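Local coordinates for protein FdxN element excision controlling factor XisI (Anabaena variabilis ATCC 29413, PDB 2NVM) that probably helps control excision of the fdxN element, a site-specific recombination of nitrogen-fixation genes in cyanobacteria, in complex with XisF and XisH, at residues His10-Ile15 with Asp54-Leu59; Lys17-Leu22 with Asp88-Ala93; Tyr75-Ile78 with Ile83-Glu86. All coordinates share one frame; numbering follows the deposited sequence.

Contact 1. Residues His10-Ile15 with Asp54-Leu59; sequences HTIQEI and DQYLWL
I12 is the first residue of helix segment 10-15 to reach strand 55-59, and it comes down on the ring of Y56. Its side chain crosses that of the tyrosine at about a right angle, and CG1 of I12 lies over one ring face, offset toward the rim, 4.1 Å from the centroid of the Y56 ring and 23° off the normal: a CH-pi contact. The terminal CD1 of I12 is modelled too close to the ring for its exact place to be trusted. One residue on, Q13 comes in obliquely, and its CG makes the nearest touch, 3.4 Å from CE1 of Y56. Chi1 of -70° puts that CG anti to the carbonyl carbon of Q13, and the chain runs extended beyond it. The far end of the tyrosine is tied to its own strand, with Y56 OH donating to D54 OD1 at 2.8 Å on the anti lone pair of the carboxylate. D54 OD1 also takes a salt bridge from R9, one helical turn back from I12 and Q13, which probably helps to fix the ring's hydroxyl end. D54 and Q55 form a G1 beta bulge opposite the end of strand 44-50. Q55, L57 and L59 of the same strand pack instead on the second subunit. Helix 4-23 thus lies against one face of the sheet, where Y56 also meets I16 and, on strand 44-50, I49, while I12 reaches L76 on strand 67-79.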
ATOM      1  N   HIS B  10       0.824 -13.716 -10.645  1.00 51.33           N
ATOM      2  CA  HIS B  10       0.008 -14.808 -10.067  1.00 51.49           C
ATOM      3  C   HIS B  10       0.628 -15.347  -8.776  1.00 49.96           C
ATOM      4  O   HIS B  10      -0.078 -15.489  -7.772  1.00 49.49           O
ATOM      5  CB  HIS B  10      -0.175 -15.939 -11.101  1.00 52.32           C
ATOM      6  CG  HIS B  10      -0.896 -17.155 -10.587  1.00 56.69           C
ATOM      7  ND1 HIS B  10      -2.271 -17.222 -10.476  1.00 66.91           N
ATOM      8  CD2 HIS B  10      -0.430 -18.372 -10.207  1.00 62.82           C
ATOM      9  CE1 HIS B  10      -2.619 -18.417 -10.024  1.00 62.12           C
ATOM     10  NE2 HIS B  10      -1.522 -19.135  -9.857  1.00 61.51           N
ATOM     11  N   THR B  11       1.943 -15.591  -8.815  1.00 48.16           N
ATOM     12  CA  THR B  11       2.703 -16.125  -7.680  1.00 47.06           C
ATOM     13  C   THR B  11       2.631 -15.213  -6.457  1.00 45.96           C
ATOM     14  O   THR B  11       2.198 -15.648  -5.392  1.00 45.72           O
ATOM     15  CB  THR B  11       4.206 -16.384  -8.059  1.00 46.06           C
ATOM     16  OG1 THR B  11       4.268 -17.323  -9.130  1.00 45.92           O
ATOM     17  CG2 THR B  11       5.020 -16.955  -6.888  1.00 48.03           C
ATOM     18  N   ILE B  12       2.975 -13.944  -6.635  1.00 47.66           N
ATOM     19  CA  ILE B  12       3.015 -13.010  -5.503  1.00 50.82           C
ATOM     20  C   ILE B  12       1.585 -12.656  -5.002  1.00 49.95           C
ATOM     21  O   ILE B  12       1.417 -12.435  -3.806  1.00 50.62           O
ATOM     22  CB  ILE B  12       4.100 -11.829  -5.671  1.00 52.87           C
ATOM     23  CG1 ILE B  12       3.525 -10.528  -6.157  1.00 52.92           C
ATOM     24  CG2 ILE B  12       5.372 -12.290  -6.387  1.00 56.80           C
ATOM     25  CD1 ILE B  12       2.866  -9.798  -5.013  1.00 56.38           C
ATOM     26  N   GLN B  13       0.573 -12.654  -5.879  1.00 49.68           N
ATOM     27  CA  GLN B  13      -0.828 -12.438  -5.452  1.00 52.58           C
ATOM     28  C   GLN B  13      -1.345 -13.623  -4.625  1.00 53.07           C
ATOM     29  O   GLN B  13      -2.022 -13.420  -3.615  1.00 53.22           O
ATOM     30  CB  GLN B  13      -1.748 -12.150  -6.635  1.00 53.06           C
ATOM     31  CG  GLN B  13      -1.464 -10.777  -7.223  1.00 57.05           C
ATOM     32  CD  GLN B  13      -2.253 -10.505  -8.471  1.00 56.99           C
ATOM     33  OE1 GLN B  13      -1.684 -10.388  -9.568  1.00 62.37           O
ATOM     34  NE2 GLN B  13      -3.582 -10.445  -8.330  1.00 55.98           N
ATOM     35  N   GLU B  14      -0.991 -14.841  -5.049  1.00 52.41           N
ATOM     36  CA  GLU B  14      -1.333 -16.072  -4.344  1.00 52.40           C
ATOM     37  C   GLU B  14      -0.608 -16.095  -2.982  1.00 50.00           C
ATOM     38  O   GLU B  14      -1.210 -16.482  -1.992  1.00 49.21           O
ATOM     39  CB  GLU B  14      -0.948 -17.298  -5.196  1.00 52.93           C
ATOM     40  CG  GLU B  14      -1.497 -18.647  -4.737  1.00 55.91           C
ATOM     41  CD  GLU B  14      -0.994 -19.840  -5.587  1.00 58.39           C
ATOM     42  OE1 GLU B  14      -1.719 -20.863  -5.649  1.00 63.79           O
ATOM     43  OE2 GLU B  14       0.110 -19.763  -6.195  1.00 67.89           O
ATOM     44  N   ILE B  15       0.664 -15.670  -2.942  1.00 50.74           N
ATOM     45  CA  ILE B  15       1.451 -15.623  -1.693  1.00 52.21           C
ATOM     46  C   ILE B  15       0.875 -14.601  -0.684  1.00 53.30           C
ATOM     47  O   ILE B  15       0.616 -14.956   0.475  1.00 52.40           O
ATOM     48  CB  ILE B  15       2.968 -15.321  -1.964  1.00 52.90           C
ATOM     49  CG1 ILE B  15       3.667 -16.528  -2.599  1.00 51.63           C
ATOM     50  CG2 ILE B  15       3.736 -14.979  -0.672  1.00 52.00           C
ATOM     51  CD1 ILE B  15       5.041 -16.187  -3.194  1.00 50.74           C
ATOM     52  N   ASP B  54       1.695  -3.140 -10.420  1.00 50.02           N
ATOM     53  CA  ASP B  54       2.471  -4.216  -9.760  1.00 49.44           C
ATOM     54  C   ASP B  54       2.901  -3.847  -8.338  1.00 47.66           C
ATOM     55  O   ASP B  54       4.073  -3.960  -7.977  1.00 46.29           O
ATOM     56  CB  ASP B  54       3.679  -4.679 -10.620  1.00 50.33           C
ATOM     57  CG  ASP B  54       3.285  -5.482 -11.838  1.00 48.97           C
ATOM     58  OD1 ASP B  54       2.428  -6.375 -11.730  1.00 49.87           O
ATOM     59  OD2 ASP B  54       3.918  -5.286 -12.891  1.00 55.99           O
ATOM     60  N   GLN B  55       1.930  -3.360  -7.571  1.00 47.15           N
ATOM     61  CA  GLN B  55       2.102  -2.962  -6.165  1.00 46.58           C
ATOM     62  C   GLN B  55       1.123  -3.831  -5.392  1.00 45.60           C
ATOM     63  O   GLN B  55      -0.076  -3.863  -5.722  1.00 46.82           O
ATOM     64  CB  GLN B  55       1.785  -1.485  -5.980  1.00 46.39           C
ATOM     65  CG  GLN B  55       2.643  -0.526  -6.817  1.00 47.15           C
ATOM     66  CD  GLN B  55       4.106  -0.541  -6.451  1.00 50.43           C
ATOM     67  OE1 GLN B  55       4.453  -0.526  -5.282  1.00 55.05           O
ATOM     68  NE2 GLN B  55       4.974  -0.548  -7.453  1.00 54.43           N
ATOM     69  N   TYR B  56       1.642  -4.543  -4.393  1.00 47.44           N
ATOM     70  CA  TYR B  56       0.888  -5.512  -3.582  1.00 46.13           C
ATOM     71  C   TYR B  56       1.210  -5.227  -2.125  1.00 46.35           C
ATOM     72  O   TYR B  56       2.344  -5.443  -1.694  1.00 47.03           O
ATOM     73  CB  TYR B  56       1.309  -6.952  -3.989  1.00 48.62           C
ATOM     74  CG  TYR B  56       1.211  -7.166  -5.490  1.00 47.13           C
ATOM     75  CD1 TYR B  56      -0.004  -7.523  -6.097  1.00 49.66           C
ATOM     76  CD2 TYR B  56       2.328  -6.950  -6.316  1.00 43.11           C
ATOM     77  CE1 TYR B  56      -0.100  -7.680  -7.505  1.00 47.66           C
ATOM     78  CE2 TYR B  56       2.245  -7.113  -7.721  1.00 44.31           C
ATOM     79  CZ  TYR B  56       1.037  -7.462  -8.308  1.00 47.11           C
ATOM     80  OH  TYR B  56       0.981  -7.605  -9.671  1.00 50.48           O
ATOM     81  N   LEU B  57       0.221  -4.768  -1.363  1.00 46.36           N
ATOM     82  CA  LEU B  57       0.442  -4.387   0.023  1.00 45.06           C
ATOM     83  C   LEU B  57      -0.637  -4.844   0.997  1.00 44.17           C
ATOM     84  O   LEU B  57      -1.808  -4.857   0.677  1.00 44.13           O
ATOM     85  CB  LEU B  57       0.635  -2.873   0.059  1.00 48.24           C
ATOM     86  CG  LEU B  57       0.989  -2.218   1.409  1.00 50.45           C
ATOM     87  CD1 LEU B  57       2.130  -1.212   1.266  1.00 57.51           C
ATOM     88  CD2 LEU B  57      -0.255  -1.633   2.088  1.00 57.16           C
ATOM     89  N   TRP B  58      -0.184  -5.213   2.186  1.00 44.22           N
ATOM     90  CA  TRP B  58      -0.980  -5.638   3.300  1.00 44.35           C
ATOM     91  C   TRP B  58      -0.556  -4.756   4.467  1.00 46.73           C
ATOM     92  O   TRP B  58       0.628  -4.735   4.844  1.00 46.12           O
ATOM     93  CB  TRP B  58      -0.751  -7.148   3.555  1.00 46.86           C
ATOM     94  CG  TRP B  58      -1.238  -7.703   4.855  1.00 44.64           C
ATOM     95  CD1 TRP B  58      -2.262  -7.222   5.624  1.00 49.47           C
ATOM     96  CD2 TRP B  58      -0.830  -8.938   5.465  1.00 48.90           C
ATOM     97  NE1 TRP B  58      -2.455  -8.030   6.707  1.00 50.16           N
ATOM     98  CE2 TRP B  58      -1.601  -9.091   6.648  1.00 47.22           C
ATOM     99  CE3 TRP B  58       0.134  -9.915   5.150  1.00 44.36           C
ATOM    100  CZ2 TRP B  58      -1.444 -10.184   7.529  1.00 50.29           C
ATOM    101  CZ3 TRP B  58       0.298 -11.024   6.033  1.00 51.14           C
ATOM    102  CH2 TRP B  58      -0.490 -11.138   7.213  1.00 47.86           C
ATOM    103  N   LEU B  59      -1.532  -4.023   5.010  1.00 48.17           N
ATOM    104  CA  LEU B  59      -1.336  -3.168   6.170  1.00 49.07           C
ATOM    105  C   LEU B  59      -2.446  -3.353   7.176  1.00 50.24           C
ATOM    106  O   LEU B  59      -3.460  -3.966   6.867  1.00 52.73           O
ATOM    107  CB  LEU B  59      -1.248  -1.698   5.734  1.00 50.01           C
ATOM    108  CG  LEU B  59      -2.388  -0.971   4.999  1.00 46.07           C
ATOM    109  CD1 LEU B  59      -3.659  -0.835   5.787  1.00 52.39           C
ATOM    110  CD2 LEU B  59      -1.891   0.436   4.653  1.00 50.13           C
TER

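Contact 2. Residues Lys17-Leu22 with Asp88-Ala93; sequences KKYYDL and DSTNLA
The backbones keep their distance where Y19 meets T90, their CA atoms 8.3 Å apart, as a regular helical segment faces a loop that folds into a type I' beta turn from T90 to A93. Side chains close the gap. T90 crosses the tyrosine at about a right angle and sets its methyl CG2 over one face of the ring, 3.9 Å from the centroid of Y19 and 16° off the normal, a CH-pi contact offset toward the CD1-CE1 rim. At the far end of the ring A93 CB lies 3.4 Å from Y19 OH. The methyl is aimed by the threonine's own torsion: with chi1 at 70°, OG1 of T90 sits between the backbone N and the carbonyl carbon, leaving CG2 for the ring and the hydroxyl for D88. That hydroxyl donates to D88 OD1 at 2.7 Å on a syn lone pair and also bonds to the backbone N of I94. D88 OD1 accepts T90 N as well, from well above the carboxylate plane, making an Asx turn, while D88 OD2 takes L92 N at 2.8 Å. One carboxylate therefore braces the loop that presents the methyl. With an alanine here in place of the tyrosine Y19, the T90 methyl is likely to lose its aromatic cover and a gap to open between helix and loop. Y19 also rests on I94 and E97 of helix 93-100, and K18 makes a salt bridge to E97. On strand 55-61, W58 packs against Y19 and meets the ring of Y20 edge-to-face, placing the contact at the border of sheet and both helices.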
ATOM      1  N   LYS B  17      -2.126 -13.190  -0.467  1.00 57.78           N
ATOM      2  CA  LYS B  17      -3.448 -13.650  -0.005  1.00 61.16           C
ATOM      3  C   LYS B  17      -3.361 -14.823   0.972  1.00 62.49           C
ATOM      4  O   LYS B  17      -4.172 -14.881   1.898  1.00 65.20           O
ATOM      5  CB  LYS B  17      -4.377 -14.019  -1.174  1.00 62.46           C
ATOM      6  CG  LYS B  17      -4.811 -12.824  -2.014  1.00 66.27           C
ATOM      7  CD  LYS B  17      -5.654 -13.261  -3.216  1.00 66.75           C
ATOM      8  CE  LYS B  17      -6.037 -12.072  -4.106  1.00 71.70           C
ATOM      9  NZ  LYS B  17      -6.896 -12.498  -5.248  1.00 73.62           N
ATOM     10  N   LYS B  18      -2.396 -15.736   0.766  1.00 61.97           N
ATOM     11  CA  LYS B  18      -2.180 -16.906   1.646  1.00 62.34           C
ATOM     12  C   LYS B  18      -1.868 -16.453   3.066  1.00 62.83           C
ATOM     13  O   LYS B  18      -2.595 -16.815   3.981  1.00 64.32           O
ATOM     14  CB  LYS B  18      -1.071 -17.852   1.109  1.00 62.84           C
ATOM     15  CG  LYS B  18      -0.714 -19.057   1.993  1.00 60.66           C
ATOM     16  CD  LYS B  18       0.197 -20.046   1.261  1.00 63.05           C
ATOM     17  CE  LYS B  18       0.510 -21.277   2.138  1.00 65.44           C
ATOM     18  NZ  LYS B  18       1.124 -22.429   1.396  1.00 59.71           N
ATOM     19  N   TYR B  19      -0.813 -15.650   3.223  1.00 64.37           N
ATOM     20  CA  TYR B  19      -0.418 -15.110   4.544  1.00 65.45           C
ATOM     21  C   TYR B  19      -1.425 -14.137   5.155  1.00 65.49           C
ATOM     22  O   TYR B  19      -1.500 -14.061   6.386  1.00 64.92           O
ATOM     23  CB  TYR B  19       1.002 -14.519   4.533  1.00 65.40           C
ATOM     24  CG  TYR B  19       2.052 -15.584   4.375  1.00 64.31           C
ATOM     25  CD1 TYR B  19       2.449 -16.370   5.477  1.00 65.53           C
ATOM     26  CD2 TYR B  19       2.634 -15.845   3.129  1.00 63.98           C
ATOM     27  CE1 TYR B  19       3.424 -17.389   5.338  1.00 64.07           C
ATOM     28  CE2 TYR B  19       3.602 -16.853   2.974  1.00 66.71           C
ATOM     29  CZ  TYR B  19       3.999 -17.619   4.080  1.00 66.81           C
ATOM     30  OH  TYR B  19       4.949 -18.603   3.917  1.00 69.85           O
ATOM     31  N   TYR B  20      -2.173 -13.412   4.309  1.00 66.97           N
ATOM     32  CA  TYR B  20      -3.251 -12.504   4.751  1.00 68.30           C
ATOM     33  C   TYR B  20      -4.365 -13.337   5.403  1.00 69.41           C
ATOM     34  O   TYR B  20      -4.728 -13.071   6.549  1.00 69.73           O
ATOM     35  CB  TYR B  20      -3.815 -11.672   3.579  1.00 69.04           C
ATOM     36  CG  TYR B  20      -4.906 -10.686   3.962  1.00 68.03           C
ATOM     37  CD1 TYR B  20      -4.573  -9.412   4.422  1.00 69.20           C
ATOM     38  CD2 TYR B  20      -6.272 -11.019   3.861  1.00 65.98           C
ATOM     39  CE1 TYR B  20      -5.571  -8.467   4.790  1.00 69.67           C
ATOM     40  CE2 TYR B  20      -7.284 -10.094   4.227  1.00 69.63           C
ATOM     41  CZ  TYR B  20      -6.922  -8.818   4.688  1.00 70.32           C
ATOM     42  OH  TYR B  20      -7.895  -7.906   5.035  1.00 73.93           O
ATOM     43  N   ASP B  21      -4.868 -14.344   4.674  1.00 71.13           N
ATOM     44  CA  ASP B  21      -5.925 -15.269   5.172  1.00 71.98           C
ATOM     45  C   ASP B  21      -5.479 -16.046   6.415  1.00 73.77           C
ATOM     46  O   ASP B  21      -6.254 -16.209   7.359  1.00 74.00           O
ATOM     47  CB  ASP B  21      -6.381 -16.272   4.089  1.00 72.23           C
ATOM     48  CG  ASP B  21      -7.143 -15.616   2.923  1.00 75.12           C
ATOM     49  OD1 ASP B  21      -7.288 -14.366   2.855  1.00 77.40           O
ATOM     50  OD2 ASP B  21      -7.604 -16.385   2.050  1.00 78.75           O
ATOM     51  N   LEU B  22      -4.228 -16.502   6.391  1.00 76.42           N
ATOM     52  CA  LEU B  22      -3.597 -17.242   7.499  1.00 79.00           C
ATOM     53  C   LEU B  22      -3.520 -16.443   8.816  1.00 79.82           C
ATOM     54  O   LEU B  22      -3.602 -17.042   9.891  1.00 79.77           O
ATOM     55  CB  LEU B  22      -2.186 -17.701   7.074  1.00 78.70           C
ATOM     56  CG  LEU B  22      -1.338 -18.619   7.945  1.00 78.58           C
ATOM     57  CD1 LEU B  22      -2.044 -19.942   8.161  1.00 76.11           C
ATOM     58  CD2 LEU B  22       0.009 -18.841   7.270  1.00 79.38           C
ATOM     59  N   ASP B  88       8.466  -7.390   5.064  1.00 50.96           N
ATOM     60  CA  ASP B  88       8.157  -8.780   5.302  1.00 51.93           C
ATOM     61  C   ASP B  88       7.916  -9.038   6.786  1.00 53.14           C
ATOM     62  O   ASP B  88       8.727  -8.621   7.614  1.00 54.07           O
ATOM     63  CB  ASP B  88       9.368  -9.630   4.835  1.00 53.15           C
ATOM     64  CG  ASP B  88       9.156 -11.154   5.007  1.00 52.43           C
ATOM     65  OD1 ASP B  88       8.021 -11.630   4.819  1.00 51.09           O
ATOM     66  OD2 ASP B  88      10.134 -11.866   5.315  1.00 52.92           O
ATOM     67  N   SER B  89       6.847  -9.787   7.075  1.00 52.75           N
ATOM     68  CA  SER B  89       6.417 -10.221   8.421  1.00 52.93           C
ATOM     69  C   SER B  89       6.568 -11.749   8.691  1.00 51.42           C
ATOM     70  O   SER B  89       6.238 -12.209   9.785  1.00 48.51           O
ATOM     71  CB  SER B  89       4.922  -9.918   8.547  1.00 55.29           C
ATOM     72  OG  SER B  89       4.202 -10.609   7.519  1.00 60.09           O
ATOM     73  N   THR B  90       7.046 -12.505   7.700  1.00 51.38           N
ATOM     74  CA  THR B  90       7.156 -13.978   7.743  1.00 52.60           C
ATOM     75  C   THR B  90       8.538 -14.559   8.046  1.00 52.83           C
ATOM     76  O   THR B  90       8.655 -15.792   8.085  1.00 54.15           O
ATOM     77  CB  THR B  90       6.699 -14.559   6.362  1.00 51.87           C
ATOM     78  OG1 THR B  90       7.666 -14.240   5.344  1.00 51.33           O
ATOM     79  CG2 THR B  90       5.332 -14.011   5.964  1.00 49.73           C
ATOM     80  N   ASN B  91       9.541 -13.687   8.283  1.00 53.54           N
ATOM     81  CA  ASN B  91      10.942 -14.079   8.538  0.50 53.61           C
ATOM     82  C   ASN B  91      11.477 -14.886   7.323  1.00 54.51           C
ATOM     83  O   ASN B  91      12.131 -15.931   7.467  1.00 52.51           O
ATOM     84  CB  ASN B  91      11.075 -14.826   9.890  0.50 53.21           C
ATOM     85  CG  ASN B  91      12.520 -14.865  10.435  0.50 53.13           C
ATOM     86  OD1 ASN B  91      13.307 -13.933  10.246  0.50 50.70           O
ATOM     87  ND2 ASN B  91      12.846 -15.935  11.158  0.50 50.82           N
ATOM     88  N   LEU B  92      11.163 -14.365   6.124  1.00 55.03           N
ATOM     89  CA  LEU B  92      11.520 -14.931   4.817  1.00 54.98           C
ATOM     90  C   LEU B  92      10.815 -16.237   4.410  1.00 54.40           C
ATOM     91  O   LEU B  92      11.220 -16.854   3.434  1.00 54.50           O
ATOM     92  CB  LEU B  92      13.063 -14.971   4.606  1.00 56.78           C
ATOM     93  CG  LEU B  92      13.770 -13.604   4.618  1.00 56.08           C
ATOM     94  CD1 LEU B  92      15.264 -13.825   4.448  1.00 60.03           C
ATOM     95  CD2 LEU B  92      13.233 -12.641   3.536  1.00 58.30           C
ATOM     96  N   ALA B  93       9.725 -16.619   5.098  1.00 54.43           N
ATOM     97  CA  ALA B  93       8.920 -17.807   4.713  1.00 54.05           C
ATOM     98  C   ALA B  93       8.340 -17.637   3.292  1.00 53.64           C
ATOM     99  O   ALA B  93       8.231 -18.617   2.568  1.00 53.51           O
ATOM    100  CB  ALA B  93       7.798 -18.092   5.718  1.00 52.67           C
TER

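Contact 3. Residues Tyr75-Ile78 with Ile83-Glu86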
ATOM      1  N   TYR B  75       4.784  -5.892   1.948  1.00 47.37           N
ATOM      2  CA  TYR B  75       4.790  -5.039   0.776  1.00 48.29           C
ATOM      3  C   TYR B  75       5.739  -5.615  -0.275  1.00 48.55           C
ATOM      4  O   TYR B  75       6.935  -5.786  -0.026  1.00 48.80           O
ATOM      5  CB  TYR B  75       5.118  -3.569   1.165  1.00 46.61           C
ATOM      6  CG  TYR B  75       5.264  -2.591   0.013  1.00 44.14           C
ATOM      7  CD1 TYR B  75       4.480  -2.703  -1.169  1.00 48.40           C
ATOM      8  CD2 TYR B  75       6.109  -1.471   0.132  1.00 48.29           C
ATOM      9  CE1 TYR B  75       4.617  -1.795  -2.230  1.00 46.76           C
ATOM     10  CE2 TYR B  75       6.250  -0.556  -0.913  1.00 45.97           C
ATOM     11  CZ  TYR B  75       5.484  -0.724  -2.095  1.00 49.99           C
ATOM     12  OH  TYR B  75       5.580   0.159  -3.136  1.00 47.13           O
ATOM     13  N   LEU B  76       5.166  -5.897  -1.441  1.00 50.71           N
ATOM     14  CA  LEU B  76       5.864  -6.464  -2.585  1.00 52.11           C
ATOM     15  C   LEU B  76       5.547  -5.657  -3.834  1.00 52.37           C
ATOM     16  O   LEU B  76       4.415  -5.176  -3.993  1.00 53.28           O
ATOM     17  CB  LEU B  76       5.393  -7.907  -2.812  1.00 51.04           C
ATOM     18  CG  LEU B  76       5.438  -8.884  -1.632  1.00 51.14           C
ATOM     19  CD1 LEU B  76       4.876 -10.222  -2.029  1.00 59.81           C
ATOM     20  CD2 LEU B  76       6.834  -9.078  -1.141  1.00 60.75           C
ATOM     21  N   GLN B  77       6.552  -5.477  -4.683  1.00 53.84           N
ATOM     22  CA  GLN B  77       6.389  -4.849  -5.989  1.00 54.71           C
ATOM     23  C   GLN B  77       7.243  -5.568  -7.050  1.00 55.55           C
ATOM     24  O   GLN B  77       8.266  -6.174  -6.717  1.00 57.37           O
ATOM     25  CB  GLN B  77       6.660  -3.332  -5.989  1.00 54.29           C
ATOM     26  CG  GLN B  77       8.080  -2.903  -5.649  1.00 54.21           C
ATOM     27  CD  GLN B  77       8.500  -1.519  -6.112  1.00 59.06           C
ATOM     28  OE1 GLN B  77       7.755  -0.772  -6.764  1.00 64.06           O
ATOM     29  NE2 GLN B  77       9.750  -1.190  -5.814  1.00 71.89           N
ATOM     30  N   ILE B  78       6.785  -5.518  -8.302  1.00 56.14           N
ATOM     31  CA  ILE B  78       7.498  -6.076  -9.441  1.00 56.98           C
ATOM     32  C   ILE B  78       8.017  -4.835 -10.166  1.00 58.15           C
ATOM     33  O   ILE B  78       7.221  -3.982 -10.564  1.00 55.51           O
ATOM     34  CB  ILE B  78       6.642  -6.976 -10.365  1.00 58.44           C
ATOM     35  CG1 ILE B  78       5.903  -8.067  -9.550  1.00 56.78           C
ATOM     36  CG2 ILE B  78       7.543  -7.599 -11.424  1.00 53.52           C
ATOM     37  CD1 ILE B  78       4.987  -8.941 -10.361  1.00 55.27           C
ATOM     38  N   ILE B  83      11.095  -9.155  -8.437  1.00 47.72           N
ATOM     39  CA  ILE B  83      10.211  -9.063  -7.276  1.00 47.38           C
ATOM     40  C   ILE B  83      11.018  -8.404  -6.161  1.00 47.10           C
ATOM     41  O   ILE B  83      12.057  -8.911  -5.773  1.00 45.28           O
ATOM     42  CB  ILE B  83       9.690 -10.473  -6.839  1.00 50.17           C
ATOM     43  CG1 ILE B  83       8.821 -11.081  -7.968  1.00 50.39           C
ATOM     44  CG2 ILE B  83       8.910 -10.403  -5.521  1.00 45.29           C
ATOM     45  CD1 ILE B  83       8.430 -12.512  -7.762  1.00 46.27           C
ATOM     46  N   TRP B  84      10.520  -7.270  -5.669  1.00 48.73           N
ATOM     47  CA  TRP B  84      11.126  -6.501  -4.579  1.00 49.28           C
ATOM     48  C   TRP B  84      10.305  -6.751  -3.331  1.00 48.89           C
ATOM     49  O   TRP B  84       9.137  -6.416  -3.332  1.00 50.51           O
ATOM     50  CB  TRP B  84      11.100  -5.008  -4.897  1.00 51.58           C
ATOM     51  CG  TRP B  84      12.119  -4.584  -5.857  1.00 54.05           C
ATOM     52  CD1 TRP B  84      12.171  -4.860  -7.188  1.00 57.50           C
ATOM     53  CD2 TRP B  84      13.255  -3.785  -5.561  1.00 57.07           C
ATOM     54  NE1 TRP B  84      13.293  -4.296  -7.746  1.00 57.10           N
ATOM     55  CE2 TRP B  84      13.974  -3.615  -6.772  1.00 60.91           C
ATOM     56  CE3 TRP B  84      13.745  -3.190  -4.383  1.00 58.35           C
ATOM     57  CZ2 TRP B  84      15.176  -2.871  -6.840  1.00 58.62           C
ATOM     58  CZ3 TRP B  84      14.922  -2.447  -4.438  1.00 53.87           C
ATOM     59  CH2 TRP B  84      15.631  -2.288  -5.669  1.00 58.29           C
ATOM     60  N   ILE B  85      10.902  -7.353  -2.302  1.00 49.57           N
ATOM     61  CA  ILE B  85      10.242  -7.572  -1.002  1.00 49.12           C
ATOM     62  C   ILE B  85      10.675  -6.349  -0.184  1.00 47.88           C
ATOM     63  O   ILE B  85      11.805  -6.292   0.314  1.00 48.36           O
ATOM     64  CB  ILE B  85      10.622  -8.893  -0.316  1.00 49.32           C
ATOM     65  CG1 ILE B  85      10.407 -10.094  -1.266  1.00 51.47           C
ATOM     66  CG2 ILE B  85       9.815  -9.040   0.988  1.00 47.44           C
ATOM     67  CD1 ILE B  85      10.816 -11.443  -0.671  1.00 47.21           C
ATOM     68  N   GLU B  86       9.785  -5.352  -0.128  1.00 49.30           N
ATOM     69  CA  GLU B  86      10.011  -4.085   0.595  1.00 49.66           C
ATOM     70  C   GLU B  86       9.721  -4.178   2.096  1.00 50.61           C
ATOM     71  O   GLU B  86      10.244  -3.403   2.863  1.00 53.17           O
ATOM     72  CB  GLU B  86       9.140  -2.978   0.002  1.00 51.53           C
ATOM     73  CG  GLU B  86       9.259  -2.730  -1.524  1.00 52.35           C
ATOM     74  CD  GLU B  86      10.565  -2.124  -2.003  1.00 50.84           C
ATOM     75  OE1 GLU B  86      11.576  -2.082  -1.283  1.00 52.61           O
ATOM     76  OE2 GLU B  86      10.608  -1.709  -3.170  1.00 54.92           O
TER
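Two neighbouring antiparallel strands, 75-78 and 83-86, pair here in the buried centre of the chain as the arms of a beta hairpin. Q77 and W84 form a hydrogen-bonded pair: W84 N gives Q77 O a nearly straight bond of 2.7 Å, and Q77 N returns one to W84 O at 3.1 Å. Further along, E86 N bonds to Y75 O at 2.9 Å. L76-I85 and I78-I83 are non-hydrogen-bonded pairs whose side chains share one face of the sheet; CD2 of L76 touches CG2 of I85 at 3.7 Å, and this face is covered by helices 4-23 and 93-100. On the face of Q77 and W84, E86 lies beside Y75 and lays CG over its ring, 4.1 Å from the Y75 centroid. The glutamate chain bends at chi2, -70°, which swings OE2 of E86 to a weak bond with Q77 NE2 at 2.8 Å. E86 also makes salt bridges to R68 (through OE1) and R46 (through OE2) of the second subunit, whose charges probably keep the buried carboxylate ionised. Y75 OH and Q77 OE1 are both bonded to Q55. The arrangement is an antiparallel hairpin, apolar toward the helices, aromatic and polar toward the second subunit.

In the fold
Contacts 1 and 3 are buried and reach the same sheet, 8 Å apart between centres, whereas contact 2 lies at the surface. Contacts 1 and 2 both use helix 4-23, the first against strand 55-61, the second, nearly two turns further on, against the loop before helix 93-100. Each rests on an aliphatic group over a tyrosine face; an aspartate holds the tyrosine's own hydroxyl in contact 1, the threonine's in contact 2. Contact 3 relies instead on backbone hydrogen bonds. It meets contact 1 through L76 N to Y56 O and I12 against I83, and lies within the loop that contact 2 closes, adjoining it in sequence. Contacts 1 and 3 meet the second subunit more extensively than contact 2.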